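Putative glycoside hydrolase (Bacteroides ovatus, PDB 4ONZ) is of unknown function but probably adopts a five-bladed beta-propeller fold of a carbohydrate-active enzyme family. Local coordinates at residues A[201-213]-A[232-246]. Residues are numbered along the deposited sequence; the frame is centred on the assembly and turned at random.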
ATOM      1  N   PHE A 201      -8.343   7.605  10.816  1.00 24.51           N
ATOM      2  CA  PHE A 201      -8.870   6.286  10.541  1.00 22.55           C
ATOM      3  C   PHE A 201      -8.093   5.516   9.487  1.00 20.15           C
ATOM      4  O   PHE A 201      -7.567   6.097   8.551  1.00 19.11           O
ATOM      5  CB  PHE A 201     -10.315   6.459  10.057  1.00 22.85           C
ATOM      6  CG  PHE A 201     -11.047   5.168   9.865  1.00 21.91           C
ATOM      7  CD1 PHE A 201     -10.892   4.439   8.697  1.00 22.16           C
ATOM      8  CD2 PHE A 201     -11.877   4.674  10.856  1.00 23.51           C
ATOM      9  CE1 PHE A 201     -11.550   3.237   8.528  1.00 21.38           C
ATOM     10  CE2 PHE A 201     -12.534   3.475  10.691  1.00 23.57           C
ATOM     11  CZ  PHE A 201     -12.375   2.758   9.523  1.00 21.74           C
HETATM   12  N   MSE A 202      -8.023   4.198   9.644  1.00 18.96           N
HETATM   13  CA  MSE A 202      -7.410   3.365   8.612  1.00 17.26           C
HETATM   14  C   MSE A 202      -7.996   1.996   8.584  1.00 17.14           C
HETATM   15  O   MSE A 202      -8.477   1.498   9.596  1.00 18.68           O
HETATM   16  CB  MSE A 202      -5.887   3.236   8.746  1.00 16.30           C
HETATM   17  CG  MSE A 202      -5.402   2.346   9.886  1.00 14.28           C
HETATM   18 SE   MSE A 202      -3.457   2.128   9.779  0.75 12.13          SE
HETATM   19  CE  MSE A 202      -3.190   0.885  11.264  1.00 13.86           C
ATOM     20  N   TYR A 203      -8.035   1.419   7.391  1.00 17.26           N
ATOM     21  CA  TYR A 203      -8.324   0.004   7.238  1.00 15.99           C
ATOM     22  C   TYR A 203      -6.945  -0.618   7.267  1.00 14.97           C
ATOM     23  O   TYR A 203      -5.960   0.061   6.980  1.00 15.87           O
ATOM     24  CB  TYR A 203      -9.022  -0.303   5.918  1.00 16.71           C
ATOM     25  CG  TYR A 203     -10.365   0.368   5.841  1.00 17.67           C
ATOM     26  CD1 TYR A 203     -11.441  -0.123   6.572  1.00 19.01           C
ATOM     27  CD2 TYR A 203     -10.549   1.520   5.089  1.00 17.77           C
ATOM     28  CE1 TYR A 203     -12.668   0.506   6.536  1.00 19.46           C
ATOM     29  CE2 TYR A 203     -11.779   2.152   5.048  1.00 19.58           C
ATOM     30  CZ  TYR A 203     -12.837   1.639   5.771  1.00 19.54           C
ATOM     31  OH  TYR A 203     -14.068   2.272   5.734  1.00 19.80           O
ATOM     32  N   TRP A 204      -6.858  -1.890   7.642  1.00 13.29           N
ATOM     33  CA  TRP A 204      -5.598  -2.587   7.633  1.00 13.50           C
ATOM     34  C   TRP A 204      -5.821  -4.099   7.607  1.00 13.74           C
ATOM     35  O   TRP A 204      -6.892  -4.584   8.002  1.00 14.13           O
ATOM     36  CB  TRP A 204      -4.745  -2.190   8.852  1.00 13.84           C
ATOM     37  CG  TRP A 204      -5.305  -2.647  10.189  1.00 13.89           C
ATOM     38  CD1 TRP A 204      -6.188  -1.959  10.991  1.00 14.46           C
ATOM     39  CD2 TRP A 204      -5.019  -3.872  10.868  1.00 14.01           C
ATOM     40  NE1 TRP A 204      -6.455  -2.689  12.128  1.00 15.22           N
ATOM     41  CE2 TRP A 204      -5.756  -3.865  12.075  1.00 14.72           C
ATOM     42  CE3 TRP A 204      -4.207  -4.980  10.579  1.00 14.20           C
ATOM     43  CZ2 TRP A 204      -5.723  -4.922  12.974  1.00 15.02           C
ATOM     44  CZ3 TRP A 204      -4.178  -6.039  11.481  1.00 15.50           C
ATOM     45  CH2 TRP A 204      -4.936  -6.003  12.665  1.00 15.63           C
ATOM     46  N   GLY A 205      -4.824  -4.822   7.123  1.00 13.68           N
ATOM     47  CA  GLY A 205      -4.829  -6.278   7.152  1.00 14.82           C
ATOM     48  C   GLY A 205      -4.527  -6.986   5.850  1.00 15.31           C
ATOM     49  O   GLY A 205      -4.599  -6.395   4.768  1.00 14.43           O
ATOM     50  N   GLU A 206      -4.174  -8.264   5.990  1.00 16.06           N
ATOM     51  CA  GLU A 206      -3.853  -9.149   4.880  1.00 19.19           C
ATOM     52  C   GLU A 206      -4.876 -10.292   4.738  1.00 20.35           C
ATOM     53  O   GLU A 206      -5.424 -10.506   3.657  1.00 20.86           O
ATOM     54  CB  GLU A 206      -2.451  -9.717   5.105  1.00 19.85           C
ATOM     55  CG  GLU A 206      -1.980 -10.687   4.041  1.00 22.26           C
ATOM     56  CD  GLU A 206      -0.621 -11.290   4.341  1.00 22.56           C
ATOM     57  OE1 GLU A 206      -0.227 -11.383   5.522  1.00 24.43           O
ATOM     58  OE2 GLU A 206       0.046 -11.710   3.387  1.00 27.12           O
ATOM     59  N   HIS A 207      -5.128 -11.023   5.827  1.00 20.16           N
ATOM     60  CA  HIS A 207      -6.077 -12.141   5.822  1.00 23.34           C
ATOM     61  C   HIS A 207      -7.533 -11.733   6.007  1.00 22.01           C
ATOM     62  O   HIS A 207      -8.439 -12.544   5.825  1.00 22.99           O
ATOM     63  CB  HIS A 207      -5.707 -13.168   6.887  1.00 23.98           C
ATOM     64  CG  HIS A 207      -4.388 -13.819   6.646  1.00 23.85           C
ATOM     65  ND1 HIS A 207      -4.258 -15.008   5.962  1.00 25.67           N
ATOM     66  CD2 HIS A 207      -3.135 -13.436   6.983  1.00 25.32           C
ATOM     67  CE1 HIS A 207      -2.978 -15.334   5.897  1.00 28.18           C
ATOM     68  NE2 HIS A 207      -2.276 -14.394   6.505  1.00 26.79           N
ATOM     69  N   ALA A 208      -7.736 -10.495   6.425  1.00 19.90           N
ATOM     70  CA  ALA A 208      -9.051  -9.911   6.580  1.00 18.80           C
ATOM     71  C   ALA A 208      -8.830  -8.415   6.559  1.00 18.72           C
ATOM     72  O   ALA A 208      -7.704  -7.960   6.718  1.00 18.27           O
ATOM     73  CB  ALA A 208      -9.667 -10.323   7.896  1.00 20.00           C
ATOM     74  N   ILE A 209      -9.892  -7.654   6.361  1.00 18.79           N
ATOM     75  CA  ILE A 209      -9.801  -6.210   6.434  1.00 18.30           C
ATOM     76  C   ILE A 209     -10.327  -5.809   7.808  1.00 18.44           C
ATOM     77  O   ILE A 209     -11.487  -6.071   8.145  1.00 18.10           O
ATOM     78  CB  ILE A 209     -10.623  -5.499   5.349  1.00 20.44           C
ATOM     79  CG1 ILE A 209     -10.173  -5.920   3.943  1.00 20.96           C
ATOM     80  CG2 ILE A 209     -10.544  -3.980   5.526  1.00 20.21           C
ATOM     81  CD1 ILE A 209      -8.783  -5.492   3.544  1.00 21.93           C
ATOM     82  N   TYR A 210      -9.449  -5.187   8.586  1.00 16.78           N
ATOM     83  CA  TYR A 210      -9.757  -4.667   9.901  1.00 16.57           C
ATOM     84  C   TYR A 210      -9.708  -3.148   9.845  1.00 16.74           C
ATOM     85  O   TYR A 210      -9.486  -2.561   8.780  1.00 17.10           O
ATOM     86  CB  TYR A 210      -8.710  -5.120  10.910  1.00 17.07           C
ATOM     87  CG  TYR A 210      -8.496  -6.611  11.008  1.00 17.81           C
ATOM     88  CD1 TYR A 210      -9.327  -7.396  11.784  1.00 17.54           C
ATOM     89  CD2 TYR A 210      -7.425  -7.226  10.375  1.00 18.66           C
ATOM     90  CE1 TYR A 210      -9.127  -8.758  11.904  1.00 18.41           C
ATOM     91  CE2 TYR A 210      -7.214  -8.593  10.496  1.00 18.52           C
ATOM     92  CZ  TYR A 210      -8.071  -9.350  11.268  1.00 19.55           C
ATOM     93  OH  TYR A 210      -7.883 -10.717  11.401  1.00 21.78           O
ATOM     94  N   ALA A 211      -9.887  -2.518  11.002  1.00 16.55           N
ATOM     95  CA  ALA A 211      -9.832  -1.076  11.117  1.00 16.59           C
ATOM     96  C   ALA A 211      -9.091  -0.663  12.383  1.00 16.52           C
ATOM     97  O   ALA A 211      -8.895  -1.467  13.304  1.00 18.44           O
ATOM     98  CB  ALA A 211     -11.228  -0.485  11.104  1.00 16.73           C
ATOM     99  N   ALA A 212      -8.624   0.575  12.392  1.00 15.30           N
ATOM    100  CA  ALA A 212      -7.961   1.142  13.558  1.00 16.00           C
ATOM    101  C   ALA A 212      -8.154   2.646  13.553  1.00 18.37           C
ATOM    102  O   ALA A 212      -8.296   3.247  12.491  1.00 18.08           O
ATOM    103  CB  ALA A 212      -6.488   0.803  13.569  1.00 14.71           C
ATOM    104  N   THR A 213      -8.175   3.241  14.747  1.00 18.35           N
ATOM    105  CA  THR A 213      -8.323   4.679  14.886  1.00 19.80           C
ATOM    106  C   THR A 213      -7.077   5.249  15.572  1.00 18.71           C
ATOM    107  O   THR A 213      -6.310   4.506  16.182  1.00 18.33           O
ATOM    108  CB  THR A 213      -9.588   5.025  15.686  1.00 19.94           C
ATOM    109  OG1 THR A 213      -9.454   4.540  17.020  1.00 21.18           O
ATOM    110  CG2 THR A 213     -10.831   4.410  15.039  1.00 20.52           C
ATOM    111  N   LYS A 232     -13.522  -7.974  12.035  1.00 22.46           N
ATOM    112  CA  LYS A 232     -13.294  -8.133  10.598  1.00 22.82           C
ATOM    113  C   LYS A 232     -14.425  -7.478   9.827  1.00 22.24           C
ATOM    114  O   LYS A 232     -15.601  -7.734  10.099  1.00 22.45           O
ATOM    115  CB  LYS A 232     -13.219  -9.607  10.207  1.00 23.79           C
ATOM    116  CG  LYS A 232     -12.075 -10.358  10.844  1.00 27.47           C
ATOM    117  CD  LYS A 232     -12.120 -11.831  10.492  1.00 27.33           C
ATOM    118  CE  LYS A 232     -10.956 -12.548  11.146  1.00 31.84           C
ATOM    119  NZ  LYS A 232     -10.899 -13.984  10.779  1.00 33.52           N
ATOM    120  N   ILE A 233     -14.061  -6.640   8.864  1.00 21.40           N
ATOM    121  CA  ILE A 233     -15.019  -5.967   8.004  1.00 21.97           C
ATOM    122  C   ILE A 233     -15.372  -6.869   6.825  1.00 21.62           C
ATOM    123  O   ILE A 233     -16.540  -7.005   6.484  1.00 20.37           O
ATOM    124  CB  ILE A 233     -14.470  -4.614   7.542  1.00 24.42           C
ATOM    125  CG1 ILE A 233     -14.229  -3.745   8.787  1.00 25.72           C
ATOM    126  CG2 ILE A 233     -15.451  -3.955   6.586  1.00 24.75           C
ATOM    127  CD1 ILE A 233     -13.655  -2.379   8.496  1.00 29.73           C
ATOM    128  N   ILE A 234     -14.348  -7.420   6.172  1.00 19.64           N
ATOM    129  CA  ILE A 234     -14.524  -8.460   5.158  1.00 20.69           C
ATOM    130  C   ILE A 234     -13.417  -9.486   5.329  1.00 19.71           C
ATOM    131  O   ILE A 234     -12.420  -9.242   6.026  1.00 18.15           O
ATOM    132  CB  ILE A 234     -14.531  -7.963   3.700  1.00 20.03           C
ATOM    133  CG1 ILE A 234     -13.228  -7.237   3.340  1.00 20.52           C
ATOM    134  CG2 ILE A 234     -15.757  -7.091   3.458  1.00 21.10           C
ATOM    135  CD1 ILE A 234     -13.028  -7.119   1.847  1.00 21.28           C
ATOM    136  N   GLN A 235     -13.624 -10.642   4.715  1.00 21.10           N
ATOM    137  CA  GLN A 235     -12.657 -11.720   4.743  1.00 20.73           C
ATOM    138  C   GLN A 235     -12.748 -12.488   3.428  1.00 19.82           C
ATOM    139  O   GLN A 235     -13.598 -12.185   2.586  1.00 20.57           O
ATOM    140  CB  GLN A 235     -12.851 -12.604   5.981  1.00 24.19           C
ATOM    141  CG  GLN A 235     -14.254 -13.131   6.182  1.00 27.80           C
ATOM    142  CD  GLN A 235     -14.463 -13.601   7.606  1.00 33.08           C
ATOM    143  OE1 GLN A 235     -15.146 -12.943   8.381  1.00 33.84           O
ATOM    144  NE2 GLN A 235     -13.823 -14.703   7.976  1.00 34.25           N
ATOM    145  N   PRO A 236     -11.845 -13.449   3.221  1.00 18.81           N
ATOM    146  CA  PRO A 236     -11.829 -14.187   1.960  1.00 19.02           C
ATOM    147  C   PRO A 236     -13.079 -15.001   1.666  1.00 21.64           C
ATOM    148  O   PRO A 236     -13.765 -15.453   2.587  1.00 21.70           O
ATOM    149  CB  PRO A 236     -10.601 -15.084   2.104  1.00 17.81           C
ATOM    150  CG  PRO A 236      -9.707 -14.315   3.008  1.00 17.97           C
ATOM    151  CD  PRO A 236     -10.619 -13.688   4.002  1.00 18.16           C
ATOM    152  N   ARG A 237     -13.337 -15.186   0.372  1.00 23.03           N
ATOM    153  CA  ARG A 237     -14.514 -15.862  -0.128  1.00 24.08           C
ATOM    154  C   ARG A 237     -14.160 -16.959  -1.111  1.00 24.64           C
ATOM    155  O   ARG A 237     -13.504 -16.696  -2.121  1.00 22.07           O
ATOM    156  CB  ARG A 237     -15.370 -14.872  -0.913  1.00 25.23           C
ATOM    157  CG  ARG A 237     -15.822 -13.649  -0.164  1.00 26.77           C
ATOM    158  CD  ARG A 237     -16.618 -12.726  -1.080  1.00 27.41           C
ATOM    159  NE  ARG A 237     -15.800 -12.053  -2.090  1.00 25.57           N
ATOM    160  CZ  ARG A 237     -16.272 -11.171  -2.973  1.00 23.81           C
ATOM    161  NH1 ARG A 237     -17.563 -10.864  -2.989  1.00 25.11           N
ATOM    162  NH2 ARG A 237     -15.461 -10.595  -3.852  1.00 21.51           N
ATOM    163  N   LYS A 238     -14.635 -18.174  -0.856  1.00 26.42           N
ATOM    164  CA  LYS A 238     -14.416 -19.259  -1.798  1.00 26.34           C
ATOM    165  C   LYS A 238     -15.122 -18.905  -3.117  1.00 25.70           C
ATOM    166  O   LYS A 238     -16.123 -18.188  -3.125  1.00 24.53           O
ATOM    167  CB  LYS A 238     -14.912 -20.599  -1.228  1.00 30.90           C
ATOM    168  CG  LYS A 238     -16.400 -20.649  -0.905  1.00 31.91           C
ATOM    169  CD  LYS A 238     -16.790 -21.964  -0.244  1.00 36.17           C
ATOM    170  CE  LYS A 238     -18.275 -21.972   0.112  1.00 38.14           C
ATOM    171  NZ  LYS A 238     -18.687 -23.216   0.817  1.00 40.40           N
ATOM    172  N   GLY A 239     -14.569 -19.374  -4.231  1.00 24.71           N
ATOM    173  CA  GLY A 239     -15.160 -19.130  -5.541  1.00 25.51           C
ATOM    174  C   GLY A 239     -14.870 -17.764  -6.152  1.00 24.02           C
ATOM    175  O   GLY A 239     -15.232 -17.519  -7.307  1.00 23.94           O
ATOM    176  N   HIS A 240     -14.223 -16.873  -5.398  1.00 23.01           N
ATOM    177  CA  HIS A 240     -13.896 -15.524  -5.886  1.00 21.36           C
ATOM    178  C   HIS A 240     -12.389 -15.305  -5.928  1.00 20.20           C
ATOM    179  O   HIS A 240     -11.622 -16.072  -5.346  1.00 19.40           O
ATOM    180  CB  HIS A 240     -14.530 -14.445  -5.000  1.00 23.24           C
ATOM    181  CG  HIS A 240     -16.019 -14.375  -5.100  1.00 26.95           C
ATOM    182  ND1 HIS A 240     -16.853 -15.217  -4.395  1.00 30.14           N
ATOM    183  CD2 HIS A 240     -16.825 -13.560  -5.818  1.00 28.20           C
ATOM    184  CE1 HIS A 240     -18.110 -14.929  -4.685  1.00 33.15           C
ATOM    185  NE2 HIS A 240     -18.119 -13.925  -5.544  1.00 31.77           N
ATOM    186  N   PHE A 241     -11.984 -14.234  -6.604  1.00 19.28           N
ATOM    187  CA  PHE A 241     -10.569 -13.870  -6.741  1.00 19.24           C
ATOM    188  C   PHE A 241      -9.907 -13.619  -5.382  1.00 18.86           C
ATOM    189  O   PHE A 241      -8.696 -13.791  -5.249  1.00 17.42           O
ATOM    190  CB  PHE A 241     -10.402 -12.609  -7.622  1.00 18.90           C
ATOM    191  CG  PHE A 241     -10.779 -11.330  -6.925  1.00 19.48           C
ATOM    192  CD1 PHE A 241     -12.101 -10.937  -6.835  1.00 20.62           C
ATOM    193  CD2 PHE A 241      -9.804 -10.526  -6.346  1.00 18.70           C
ATOM    194  CE1 PHE A 241     -12.454  -9.765  -6.191  1.00 20.20           C
ATOM    195  CE2 PHE A 241     -10.144  -9.367  -5.680  1.00 18.72           C
ATOM    196  CZ  PHE A 241     -11.477  -8.978  -5.607  1.00 19.61           C
ATOM    197  N   ASP A 242     -10.697 -13.173  -4.399  1.00 18.13           N
ATOM    198  CA  ASP A 242     -10.198 -12.891  -3.059  1.00 18.50           C
ATOM    199  C   ASP A 242     -10.529 -14.064  -2.148  1.00 18.91           C
ATOM    200  O   ASP A 242     -11.173 -13.921  -1.102  1.00 17.59           O
ATOM    201  CB  ASP A 242     -10.718 -11.534  -2.524  1.00 19.67           C
ATOM    202  CG  ASP A 242     -12.233 -11.439  -2.445  1.00 22.16           C
ATOM    203  OD1 ASP A 242     -12.959 -12.241  -3.071  1.00 24.90           O
ATOM    204  OD2 ASP A 242     -12.710 -10.520  -1.747  1.00 22.07           O
ATOM    205  N   SER A 243     -10.023 -15.221  -2.552  1.00 18.07           N
ATOM    206  CA  SER A 243     -10.309 -16.487  -1.900  1.00 18.20           C
ATOM    207  C   SER A 243      -9.296 -16.944  -0.861  1.00 18.45           C
ATOM    208  O   SER A 243      -9.615 -17.807  -0.050  1.00 19.38           O
ATOM    209  CB  SER A 243     -10.547 -17.563  -2.952  1.00 18.77           C
ATOM    210  OG  SER A 243      -9.639 -17.453  -4.031  1.00 19.24           O
ATOM    211  N   LEU A 244      -8.082 -16.395  -0.887  1.00 18.67           N
ATOM    212  CA  LEU A 244      -7.088 -16.688   0.162  1.00 18.66           C
ATOM    213  C   LEU A 244      -6.816 -15.482   1.052  1.00 19.30           C
ATOM    214  O   LEU A 244      -6.617 -15.640   2.254  1.00 19.74           O
ATOM    215  CB  LEU A 244      -5.771 -17.176  -0.415  1.00 19.28           C
ATOM    216  CG  LEU A 244      -5.768 -18.538  -1.088  1.00 21.11           C
ATOM    217  CD1 LEU A 244      -4.431 -18.758  -1.781  1.00 21.86           C
ATOM    218  CD2 LEU A 244      -6.061 -19.659  -0.095  1.00 22.66           C
ATOM    219  N   LEU A 245      -6.799 -14.287   0.470  1.00 18.69           N
ATOM    220  CA  LEU A 245      -6.514 -13.071   1.213  1.00 17.42           C
ATOM    221  C   LEU A 245      -7.357 -11.925   0.707  1.00 17.65           C
ATOM    222  O   LEU A 245      -7.758 -11.912  -0.459  1.00 15.97           O
ATOM    223  CB  LEU A 245      -5.061 -12.652   1.011  1.00 17.20           C
ATOM    224  CG  LEU A 245      -3.932 -13.578   1.432  1.00 19.12           C
ATOM    225  CD1 LEU A 245      -2.609 -12.969   1.014  1.00 19.76           C
ATOM    226  CD2 LEU A 245      -3.971 -13.832   2.935  1.00 22.47           C
ATOM    227  N   THR A 246      -7.582 -10.960   1.597  1.00 16.58           N
ATOM    228  CA  THR A 246      -8.267  -9.691   1.292  1.00 16.90           C
ATOM    229  C   THR A 246      -7.374  -8.664   1.946  1.00 17.05           C
ATOM    230  O   THR A 246      -7.532  -8.358   3.133  1.00 18.28           O
ATOM    231  CB  THR A 246      -9.685  -9.582   1.899  1.00 18.30           C
ATOM    232  OG1 THR A 246      -9.631  -9.850   3.298  1.00 20.26           O
ATOM    233  CG2 THR A 246     -10.656 -10.555   1.233  1.00 18.02           C
TER
HETATM  234  O   HOH W   1     -10.030 -14.280   7.773  1.00 39.33           O
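The hairpin of strands 201-204 and 210-213, part of one blade of a probable beta-propeller, meets at its tip the loop leading into strand 245-255, and Ile209 is held through both its backbone N-H and its C=O. Ile209 N donates to Ile234 O over 3.0 Å, while Ile209 O receives Ile233 N at 2.7 Å, almost straight at both ends. Beside this pair the side chains of Ile209 and Ile234 run in the same direction, and their CG1 atoms press to 3.4 Å, tighter than usual for two carbons. Ile233 turns its CD1 to the edge of the Tyr203 ring, 3.6 Å from Tyr203 CE1; with CG1 anti to the carbonyl carbon (chi1 -61°) and the chain extended beyond, that methyl also reaches Ala211 CB. The Tyr203 hydroxyl bonds to Pro293 O. Lys232 lies along Tyr210, its CG 3.5 Å from Tyr210 CE1, and a water links Lys232 NZ to His207 O. Leu245 CD2 sits over a face of the His207 ring, 3.5 Å from its centroid, a CH-pi contact, and Thr246 N makes a weak bond to Glu206 O. Thr246 OG1, buried against Ala208 CA, has no hydrogen-bonding partner in the model. Leu244 and Leu245 form a classic beta bulge against strand 258-266. A hairpin of one blade thus meets the lead-in to the next blade's first strand, consistent with a beta-propeller.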